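Local coordinates for hypothetical protein (Bacteroides caccae, PDB 4M8R) that is of unknown function but pairs an N-terminal Ig-like domain with a WD40-like domain, probably a beta-propeller, and has four chains in its assembly, at residues Lys215-Tyr220 with Phe246-Gly251; Val31-Asp36 with Asn75-Arg80; Asp116-Gly121 with Ile129-Ala134. One frame throughout, in Å; residues are numbered along the deposited sequence. Where two conformers were deposited one is given.

Read from the N terminus, the three contacts come in series, so none nests in or crosses another. Interaction 2 comes first: within the Ig-like domain it lays strand 76-80 beside strand 30-36, closing a loop that takes in strands 43-50 and 60-72. Interaction 3 follows in the WD40-like domain, and closes the shortest loop, the hairpin of strands 118-123 and 128-133. Interaction 1 lies later in that domain, joining strand 217-221 to the loop beyond strand 239-240. Interactions 1 and 3 sit on opposite sides of the chain's centre, their own centres about 35 Å apart; interaction 2, in the Ig-like domain, is about 37 Å from interaction 3, centre to centre.

Interaction 1: residues Lys215-Tyr220 with Phe246-Gly251; sequences KGYSLY and FELPEG
A lone antiparallel beta bridge between Y217 and F246 adds a piece of loop to the edge of a sheet in the WD40-like domain, beyond the place where M241 pairs with L219 of the same strand, 217-221. The bridge is a hydrogen-bonded pair: Y217 N gives to F246 O at 2.8 Å and F246 N returns a bond to Y217 O at 3.1 Å. The first donor stands well above the carbonyl plane, 42° out of it. F246 O also meets the tyrosine ring at its edge, 3.6 Å from Y217 CD2, because Y217 CG lies beside its own backbone N (chi1 -68°). Farther along the ring, Y217 CE2 touches L248 CG at 4.0 Å, the two side chains slanting past each other, both in contact with L197 of strand 196-201. An alanine in place of this tyrosine would remove the ring, and L248 would probably lose its aromatic neighbour, opening a gap beside L197. G216 fits because a beta carbon there would collide with both F246 O and the carboxylate of E247. The E247 side chain bends at chi2, bringing its carboxylate back to the K215-G216 backbone without a salt bridge to K215: E247 OE1 rests 3.4 Å from G216 CA.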
loop_
_atom_site.group_PDB
_atom_site.type_symbol
_atom_site.label_atom_id
_atom_site.label_comp_id
_atom_site.label_asym_id
_atom_site.label_seq_id
_atom_site.Cartn_x
_atom_site.Cartn_y
_atom_site.Cartn_z
ATOM N N LYS A 215 -9.599 -40.113 -1.237
ATOM C CA LYS A 215 -10.166 -40.881 -0.132
ATOM C C LYS A 215 -10.744 -39.955 0.941
ATOM O O LYS A 215 -11.761 -40.272 1.557
ATOM C CB LYS A 215 -9.108 -41.806 0.482
ATOM C CG LYS A 215 -7.971 -41.080 1.195
ATOM C CD LYS A 215 -6.730 -41.952 1.354
ATOM C CE LYS A 215 -5.541 -41.142 1.858
ATOM N NZ LYS A 215 -5.121 -40.070 0.906
ATOM N N GLY A 216 -10.100 -38.804 1.140
ATOM C CA GLY A 216 -10.511 -37.841 2.163
ATOM C C GLY A 216 -10.646 -36.422 1.654
ATOM O O GLY A 216 -10.620 -36.169 0.443
ATOM N N TYR A 217 -10.780 -35.492 2.598
ATOM C CA TYR A 217 -11.099 -34.105 2.295
ATOM C C TYR A 217 -9.897 -33.182 2.448
ATOM O O TYR A 217 -9.091 -33.342 3.363
ATOM C CB TYR A 217 -12.249 -33.635 3.189
ATOM C CG TYR A 217 -13.554 -34.315 2.852
ATOM C CD1 TYR A 217 -14.376 -33.814 1.853
ATOM C CD2 TYR A 217 -13.950 -35.478 3.509
ATOM C CE1 TYR A 217 -15.565 -34.438 1.523
ATOM C CE2 TYR A 217 -15.141 -36.109 3.187
ATOM C CZ TYR A 217 -15.942 -35.583 2.192
ATOM O OH TYR A 217 -17.125 -36.192 1.852
ATOM N N SER A 218 -9.790 -32.221 1.534
ATOM C CA SER A 218 -8.729 -31.215 1.556
ATOM C C SER A 218 -9.325 -29.823 1.458
ATOM O O SER A 218 -10.481 -29.655 1.073
ATOM C CB SER A 218 -7.766 -31.416 0.386
ATOM O OG SER A 218 -7.019 -32.605 0.537
ATOM N N LEU A 219 -8.519 -28.825 1.802
ATOM C CA LEU A 219 -8.946 -27.435 1.755
ATOM C C LEU A 219 -8.499 -26.817 0.433
ATOM O O LEU A 219 -7.337 -26.935 0.061
ATOM C CB LEU A 219 -8.344 -26.671 2.932
ATOM C CG LEU A 219 -8.785 -25.219 3.107
ATOM C CD1 LEU A 219 -10.279 -25.136 3.376
ATOM C CD2 LEU A 219 -7.994 -24.578 4.235
ATOM N N TYR A 220 -9.428 -26.170 -0.261
ATOM C CA TYR A 220 -9.180 -25.596 -1.582
ATOM C C TYR A 220 -9.477 -24.106 -1.596
ATOM O O TYR A 220 -10.333 -23.630 -0.858
ATOM C CB TYR A 220 -10.103 -26.226 -2.626
ATOM C CG TYR A 220 -9.745 -27.625 -3.079
ATOM C CD1 TYR A 220 -9.966 -28.722 -2.255
ATOM C CD2 TYR A 220 -9.236 -27.851 -4.355
ATOM C CE1 TYR A 220 -9.659 -30.004 -2.680
ATOM C CE2 TYR A 220 -8.930 -29.128 -4.789
ATOM C CZ TYR A 220 -9.144 -30.198 -3.953
ATOM O OH TYR A 220 -8.831 -31.458 -4.390
ATOM N N PHE A 246 -8.110 -35.779 5.043
ATOM C CA PHE A 246 -8.698 -36.309 6.270
ATOM C C PHE A 246 -10.113 -36.821 6.053
ATOM O O PHE A 246 -10.910 -36.193 5.353
ATOM C CB PHE A 246 -8.680 -35.247 7.367
ATOM C CG PHE A 246 -7.298 -34.862 7.798
ATOM C CD1 PHE A 246 -6.555 -35.709 8.616
ATOM C CD2 PHE A 246 -6.728 -33.669 7.377
ATOM C CE1 PHE A 246 -5.270 -35.369 9.008
ATOM C CE2 PHE A 246 -5.447 -33.320 7.767
ATOM C CZ PHE A 246 -4.716 -34.175 8.583
ATOM N N GLU A 247 -10.404 -37.973 6.657
ATOM C CA GLU A 247 -11.756 -38.524 6.681
ATOM C C GLU A 247 -12.583 -37.806 7.734
ATOM O O GLU A 247 -12.041 -37.219 8.676
ATOM C CB GLU A 247 -11.746 -40.024 6.999
ATOM C CG GLU A 247 -11.971 -40.940 5.806
ATOM C CD GLU A 247 -10.687 -41.312 5.097
ATOM O OE1 GLU A 247 -10.139 -40.448 4.384
ATOM O OE2 GLU A 247 -10.238 -42.472 5.251
ATOM N N LEU A 248 -13.901 -37.859 7.560
ATOM C CA LEU A 248 -14.832 -37.386 8.572
ATOM C C LEU A 248 -14.796 -38.335 9.766
ATOM O O LEU A 248 -14.475 -39.518 9.609
ATOM C CB LEU A 248 -16.250 -37.337 8.010
ATOM C CG LEU A 248 -16.501 -36.318 6.906
ATOM C CD1 LEU A 248 -17.820 -36.607 6.203
ATOM C CD2 LEU A 248 -16.484 -34.910 7.477
ATOM N N PRO A 249 -15.129 -37.831 10.969
ATOM C CA PRO A 249 -15.189 -38.734 12.120
ATOM C C PRO A 249 -16.299 -39.775 11.962
ATOM O O PRO A 249 -17.245 -39.553 11.198
ATOM C CB PRO A 249 -15.487 -37.796 13.303
ATOM C CG PRO A 249 -15.280 -36.403 12.798
ATOM C CD PRO A 249 -15.518 -36.456 11.321
ATOM N N GLU A 250 -16.174 -40.900 12.670
ATOM C CA GLU A 250 -17.160 -41.982 12.588
ATOM C C GLU A 250 -18.582 -41.469 12.794
ATOM O O GLU A 250 -18.830 -40.654 13.683
ATOM C CB GLU A 250 -16.870 -43.069 13.618
ATOM C CG GLU A 250 -15.845 -44.098 13.171
ATOM C CD GLU A 250 -15.819 -45.315 14.080
ATOM O OE1 GLU A 250 -16.225 -45.194 15.256
ATOM O OE2 GLU A 250 -15.396 -46.394 13.616
ATOM N N GLY A 251 -19.501 -41.938 11.950
ATOM C CA GLY A 251 -20.909 -41.568 12.038
ATOM C C GLY A 251 -21.307 -40.509 11.030
ATOM O O GLY A 251 -22.402 -40.561 10.469
#

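Interaction 2: residues Val31-Asp36 with Asn75-Arg80; sequences VHIYGD and NGMSIR. With PO4 (phosphate ion), chain F.
H32 and S78 stand next to each other on one face of an antiparallel strand pair within a mixed sheet of the Ig-like domain, whereas V31, I33, M77 and I79 project from the other, so a single strand pair carries a polar and an apolar side. Strands 31-36 and 76-80 run at 165° to each other, joined by two-way backbone bonds at V31 with I79 and at I33 with M77. On the apolar side, I33 and selenomethionine M77 lie side by side and point the same way, I33 CB being 4.0 Å from M77 CG. I33 slants across I79 instead, their methyl ends meeting at 4.0 Å, CD1 to CD1. I79 CG1, placed between its own backbone N and carbonyl carbon (chi1 67°), comes within 3.5 Å of V31 O. V44 of strand 43-50 packs on I33, M77 and I79 alike, as expected of the interior of such a domain. At the far end Y34 faces G76 in a non-hydrogen-bonded pair, where a beta carbon on G76 would run into I33 O. The polar side holds a phosphate, probably from the crystallisation liquor. The H32 ring presents its edge to the ion, while E20 takes the bond at ND1; with anionic partners at both nitrogens, the imidazole is probably drawn toward its protonated form, at least while the ion is bound. S78 OG lies 3.7 Å from H32 CD2 and donates to phosphate O4 at 2.8 Å. H32 NE2 donates to phosphate O2 at 2.7 Å, with 149° at the hydrogen.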
loop_
_atom_site.group_PDB
_atom_site.type_symbol
_atom_site.label_atom_id
_atom_site.label_comp_id
_atom_site.label_asym_id
_atom_site.label_seq_id
_atom_site.Cartn_x
_atom_site.Cartn_y
_atom_site.Cartn_z
ATOM N N VAL A 31 -20.238 -8.103 -30.363
ATOM C CA VAL A 31 -19.479 -7.482 -31.446
ATOM C C VAL A 31 -19.144 -8.543 -32.490
ATOM O O VAL A 31 -18.825 -9.679 -32.144
ATOM C CB VAL A 31 -18.200 -6.819 -30.900
ATOM C CG1 VAL A 31 -17.176 -6.568 -32.000
ATOM C CG2 VAL A 31 -18.561 -5.522 -30.194
ATOM N N HIS A 32 -19.217 -8.163 -33.765
ATOM C CA HIS A 32 -19.046 -9.104 -34.867
ATOM C C HIS A 32 -17.739 -8.895 -35.593
ATOM O O HIS A 32 -17.351 -7.766 -35.888
ATOM C CB HIS A 32 -20.184 -8.954 -35.860
ATOM C CG HIS A 32 -21.527 -9.157 -35.246
ATOM N ND1 HIS A 32 -22.223 -8.138 -34.634
ATOM C CD2 HIS A 32 -22.291 -10.265 -35.118
ATOM C CE1 HIS A 32 -23.368 -8.604 -34.172
ATOM N NE2 HIS A 32 -23.435 -9.893 -34.453
ATOM N N ILE A 33 -17.075 -10.007 -35.881
ATOM C CA ILE A 33 -15.821 -10.016 -36.601
ATOM C C ILE A 33 -16.035 -10.755 -37.906
ATOM O O ILE A 33 -16.697 -11.786 -37.924
ATOM C CB ILE A 33 -14.745 -10.743 -35.786
ATOM C CG1 ILE A 33 -14.329 -9.883 -34.600
ATOM C CG2 ILE A 33 -13.535 -11.066 -36.651
ATOM C CD1 ILE A 33 -13.582 -10.665 -33.538
ATOM N N TYR A 34 -15.465 -10.232 -38.986
ATOM C CA TYR A 34 -15.599 -10.847 -40.302
ATOM C C TYR A 34 -14.242 -11.012 -40.973
ATOM O O TYR A 34 -13.261 -10.406 -40.557
ATOM C CB TYR A 34 -16.536 -10.023 -41.191
ATOM C CG TYR A 34 -16.081 -8.609 -41.446
ATOM C CD1 TYR A 34 -15.250 -8.307 -42.515
ATOM C CD2 TYR A 34 -16.494 -7.569 -40.621
ATOM C CE1 TYR A 34 -14.839 -7.003 -42.757
ATOM C CE2 TYR A 34 -16.091 -6.266 -40.850
ATOM C CZ TYR A 34 -15.265 -5.984 -41.923
ATOM O OH TYR A 34 -14.866 -4.690 -42.150
ATOM N N GLY A 35 -14.210 -11.835 -42.015
ATOM C CA GLY A 35 -12.995 -12.092 -42.782
ATOM C C GLY A 35 -12.983 -13.481 -43.394
ATOM O O GLY A 35 -13.869 -14.285 -43.128
ATOM N N ASP A 36 -11.984 -13.752 -44.229
ATOM C CA ASP A 36 -11.817 -15.061 -44.858
ATOM C C ASP A 36 -10.581 -15.742 -44.287
ATOM O O ASP A 36 -9.527 -15.119 -44.183
ATOM C CB ASP A 36 -11.668 -14.907 -46.375
ATOM C CG ASP A 36 -12.861 -14.208 -47.017
ATOM O OD1 ASP A 36 -14.006 -14.418 -46.556
ATOM O OD2 ASP A 36 -12.653 -13.452 -47.993
ATOM N N ASN A 75 -16.281 -17.652 -41.914
ATOM C CA ASN A 75 -16.320 -16.282 -42.435
ATOM C C ASN A 75 -16.352 -15.208 -41.341
ATOM O O ASN A 75 -16.308 -14.020 -41.634
ATOM C CB ASN A 75 -17.491 -16.089 -43.408
ATOM C CG ASN A 75 -18.811 -16.600 -42.862
ATOM O OD1 ASN A 75 -19.091 -16.496 -41.670
ATOM N ND2 ASN A 75 -19.633 -17.153 -43.746
ATOM N N GLY A 76 -16.416 -15.624 -40.078
ATOM C CA GLY A 76 -16.397 -14.673 -38.968
ATOM C C GLY A 76 -16.835 -15.239 -37.631
ATOM O O GLY A 76 -17.066 -16.437 -37.498
HETATM N N MSE A 77 -16.936 -14.370 -36.626
HETATM C CA MSE A 77 -17.259 -14.802 -35.266
HETATM C C MSE A 77 -17.925 -13.703 -34.490
HETATM O O MSE A 77 -17.749 -12.530 -34.795
HETATM C CB MSE A 77 -15.999 -15.292 -34.541
HETATM C CG MSE A 77 -14.695 -14.610 -34.963
HETATM SE SE MSE A 77 -13.165 -15.833 -34.661
HETATM C CE MSE A 77 -13.716 -16.570 -32.935
ATOM N N SER A 78 -18.716 -14.088 -33.493
ATOM C CA SER A 78 -19.357 -13.151 -32.574
ATOM C C SER A 78 -18.668 -13.229 -31.218
ATOM O O SER A 78 -18.443 -14.323 -30.701
ATOM C CB SER A 78 -20.837 -13.496 -32.400
ATOM O OG SER A 78 -21.508 -13.547 -33.645
ATOM N N ILE A 79 -18.336 -12.075 -30.644
ATOM C CA ILE A 79 -17.721 -12.031 -29.317
ATOM C C ILE A 79 -18.534 -11.150 -28.387
ATOM O O ILE A 79 -19.268 -10.279 -28.845
ATOM C CB ILE A 79 -16.266 -11.525 -29.372
ATOM C CG1 ILE A 79 -16.205 -10.056 -29.800
ATOM C CG2 ILE A 79 -15.459 -12.390 -30.324
ATOM C CD1 ILE A 79 -14.798 -9.518 -29.946
ATOM N N ARG A 80 -18.427 -11.404 -27.085
ATOM C CA ARG A 80 -19.149 -10.617 -26.090
ATOM C C ARG A 80 -18.206 -9.605 -25.452
ATOM O O ARG A 80 -17.083 -9.944 -25.117
ATOM C CB ARG A 80 -19.759 -11.528 -25.016
ATOM C CG ARG A 80 -20.857 -10.847 -24.213
ATOM C CD ARG A 80 -21.613 -11.816 -23.323
ATOM N NE ARG A 80 -22.446 -12.752 -24.083
ATOM C CZ ARG A 80 -23.631 -12.460 -24.634
ATOM N NH1 ARG A 80 -24.157 -11.239 -24.535
ATOM N NH2 ARG A 80 -24.298 -13.402 -25.302
HETATM P P PO4 F . -25.456 -12.713 -33.484
HETATM O O1 PO4 F . -25.722 -12.645 -34.972
HETATM O O2 PO4 F . -25.173 -11.327 -32.950
HETATM O O3 PO4 F . -26.671 -13.248 -32.762
HETATM O O4 PO4 F . -24.267 -13.619 -33.242
#

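Interaction 3: residues Asp116-Gly121 with Ile129-Ala134; sequences DFRLYG and IERAYA
R118 runs alongside A134 and ends next to R131, and its side chain passes from backbone to methyl to charged groups along its length. CB lies beside the partner strand, 3.5 Å from Y133 O. CG then meets the methyl group of A134, 3.9 Å from A134 CB. The chain stays extended from CG to NE, which carries CD on past the same methyl and to 4.1 Å from R131 CD, where the two arginine chains pass at a slant. At NE the partner changes to an acid of the same segment: R118 NE forms a salt bridge with D116 OD2 at 3.0 Å, essentially straight at 179° and in the guanidinium plane. NH2 adds a weak bond to D116 OD1, so the carboxylate grips one edge of the group and fixes its rotation. NH1 comes 3.8 Å from R131 NH1, the two guanidinium planes turned 89° apart; D116 probably offsets part of this closeness of like charges.

The two backbones form the hairpin of strands 118-123 and 128-133, with a classic beta bulge in which A132 and Y133 both face L119. L119 O accepts two bonds there, from A132 N at 2.7 Å and from Y133 N at 3.1 Å, and the pairing shifts by one residue. On its other side strand 118-123 pairs with strand 419-422 near the C terminus, consistent with the closure of many beta-propellers, in which strands from the beginning and end of the propeller domain share a sheet. Past the bulge G121 and E130 exchange backbone bonds, and E130 sends OE1 to the hydroxyl of Y416. Y120, its ring stacked with that of F181, crosses the start of the R131 side chain, Y120 CE2 lying 4.0 Å from R131 CB.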
loop_
_atom_site.group_PDB
_atom_site.type_symbol
_atom_site.label_atom_id
_atom_site.label_comp_id
_atom_site.label_asym_id
_atom_site.label_seq_id
_atom_site.Cartn_x
_atom_site.Cartn_y
_atom_site.Cartn_z
ATOM N N ASP A 116 -21.072 -0.103 -3.459
ATOM C CA ASP A 116 -21.875 -0.049 -2.233
ATOM C C ASP A 116 -22.453 -1.421 -1.895
ATOM O O ASP A 116 -22.911 -2.147 -2.778
ATOM C CB ASP A 116 -23.007 0.985 -2.337
ATOM C CG ASP A 116 -24.053 0.623 -3.389
ATOM O OD1 ASP A 116 -23.682 0.503 -4.576
ATOM O OD2 ASP A 116 -25.244 0.474 -3.029
ATOM N N PHE A 117 -22.434 -1.766 -0.610
ATOM C CA PHE A 117 -22.940 -3.053 -0.161
ATOM C C PHE A 117 -24.460 -3.093 -0.192
ATOM O O PHE A 117 -25.113 -2.160 0.241
ATOM C CB PHE A 117 -22.412 -3.392 1.239
ATOM C CG PHE A 117 -21.099 -4.108 1.215
ATOM C CD1 PHE A 117 -19.909 -3.399 1.185
ATOM C CD2 PHE A 117 -21.056 -5.496 1.183
ATOM C CE1 PHE A 117 -18.694 -4.056 1.136
ATOM C CE2 PHE A 117 -19.844 -6.165 1.136
ATOM C CZ PHE A 117 -18.662 -5.443 1.110
ATOM N N ARG A 118 -24.999 -4.193 -0.709
ATOM C CA ARG A 118 -26.438 -4.379 -0.872
ATOM C C ARG A 118 -26.841 -5.738 -0.309
ATOM O O ARG A 118 -26.060 -6.690 -0.347
ATOM C CB ARG A 118 -26.802 -4.283 -2.355
ATOM C CG ARG A 118 -26.435 -2.940 -2.971
ATOM C CD ARG A 118 -26.702 -2.859 -4.462
ATOM N NE ARG A 118 -26.309 -1.552 -4.983
ATOM C CZ ARG A 118 -26.393 -1.184 -6.261
ATOM N NH1 ARG A 118 -26.872 -2.018 -7.177
ATOM N NH2 ARG A 118 -26.001 0.033 -6.627
ATOM N N LEU A 119 -28.053 -5.820 0.228
ATOM C CA LEU A 119 -28.532 -7.047 0.853
ATOM C C LEU A 119 -29.435 -7.809 -0.116
ATOM O O LEU A 119 -30.359 -7.230 -0.698
ATOM C CB LEU A 119 -29.296 -6.719 2.135
ATOM C CG LEU A 119 -29.644 -7.905 3.026
ATOM C CD1 LEU A 119 -28.397 -8.532 3.630
ATOM C CD2 LEU A 119 -30.604 -7.457 4.116
ATOM N N TYR A 120 -29.161 -9.103 -0.275
ATOM C CA TYR A 120 -29.899 -9.955 -1.201
ATOM C C TYR A 120 -30.505 -11.138 -0.462
ATOM O O TYR A 120 -29.860 -11.727 0.398
ATOM C CB TYR A 120 -28.969 -10.475 -2.297
ATOM C CG TYR A 120 -28.304 -9.394 -3.114
ATOM C CD1 TYR A 120 -27.145 -8.769 -2.666
ATOM C CD2 TYR A 120 -28.831 -8.997 -4.341
ATOM C CE1 TYR A 120 -26.534 -7.777 -3.410
ATOM C CE2 TYR A 120 -28.226 -8.004 -5.094
ATOM C CZ TYR A 120 -27.079 -7.396 -4.623
ATOM O OH TYR A 120 -26.475 -6.410 -5.371
ATOM N N GLY A 121 -31.740 -11.487 -0.806
ATOM C CA GLY A 121 -32.427 -12.631 -0.204
ATOM C C GLY A 121 -32.690 -13.738 -1.211
ATOM O O GLY A 121 -32.913 -13.469 -2.395
ATOM N N ILE A 129 -32.960 -14.844 -6.752
ATOM C CA ILE A 129 -32.210 -13.968 -5.860
ATOM C C ILE A 129 -32.846 -12.591 -5.962
ATOM O O ILE A 129 -32.996 -12.067 -7.061
ATOM C CB ILE A 129 -30.737 -13.836 -6.291
ATOM C CG1 ILE A 129 -30.077 -15.210 -6.416
ATOM C CG2 ILE A 129 -29.966 -12.958 -5.312
ATOM C CD1 ILE A 129 -30.020 -15.982 -5.121
ATOM N N GLU A 130 -33.218 -12.012 -4.825
ATOM C CA GLU A 130 -33.874 -10.706 -4.801
ATOM C C GLU A 130 -33.030 -9.695 -4.048
ATOM O O GLU A 130 -32.495 -10.009 -2.988
ATOM C CB GLU A 130 -35.243 -10.810 -4.117
ATOM C CG GLU A 130 -36.314 -11.503 -4.948
ATOM C CD GLU A 130 -37.673 -11.540 -4.268
ATOM O OE1 GLU A 130 -37.779 -11.155 -3.081
ATOM O OE2 GLU A 130 -38.645 -11.965 -4.931
ATOM N N ARG A 131 -32.926 -8.479 -4.580
ATOM C CA ARG A 131 -32.279 -7.395 -3.847
ATOM C C ARG A 131 -33.240 -6.863 -2.800
ATOM O O ARG A 131 -34.246 -6.255 -3.140
ATOM C CB ARG A 131 -31.858 -6.268 -4.778
ATOM C CG ARG A 131 -31.092 -5.158 -4.070
ATOM C CD ARG A 131 -30.542 -4.164 -5.068
ATOM N NE ARG A 131 -31.627 -3.452 -5.734
ATOM C CZ ARG A 131 -31.580 -2.977 -6.978
ATOM N NH1 ARG A 131 -30.493 -3.136 -7.732
ATOM N NH2 ARG A 131 -32.640 -2.342 -7.473
ATOM N N ALA A 132 -32.928 -7.101 -1.530
ATOM C CA ALA A 132 -33.826 -6.749 -0.429
ATOM C C ALA A 132 -33.577 -5.338 0.085
ATOM O O ALA A 132 -34.502 -4.673 0.545
ATOM C CB ALA A 132 -33.674 -7.748 0.711
ATOM N N TYR A 133 -32.323 -4.896 0.029
ATOM C CA TYR A 133 -31.963 -3.560 0.491
ATOM C C TYR A 133 -30.787 -2.985 -0.288
ATOM O O TYR A 133 -29.801 -3.672 -0.565
ATOM C CB TYR A 133 -31.624 -3.577 1.989
ATOM C CG TYR A 133 -31.054 -2.268 2.492
ATOM C CD1 TYR A 133 -31.885 -1.243 2.920
ATOM C CD2 TYR A 133 -29.678 -2.052 2.522
ATOM C CE1 TYR A 133 -31.366 -0.041 3.371
ATOM C CE2 TYR A 133 -29.150 -0.852 2.965
ATOM C CZ TYR A 133 -29.998 0.147 3.391
ATOM O OH TYR A 133 -29.473 1.333 3.835
ATOM N N ALA A 134 -30.913 -1.712 -0.636
ATOM C CA ALA A 134 -29.799 -0.913 -1.129
ATOM C C ALA A 134 -30.043 0.498 -0.632
ATOM O O ALA A 134 -31.194 0.902 -0.481
ATOM C CB ALA A 134 -29.738 -0.949 -2.646
#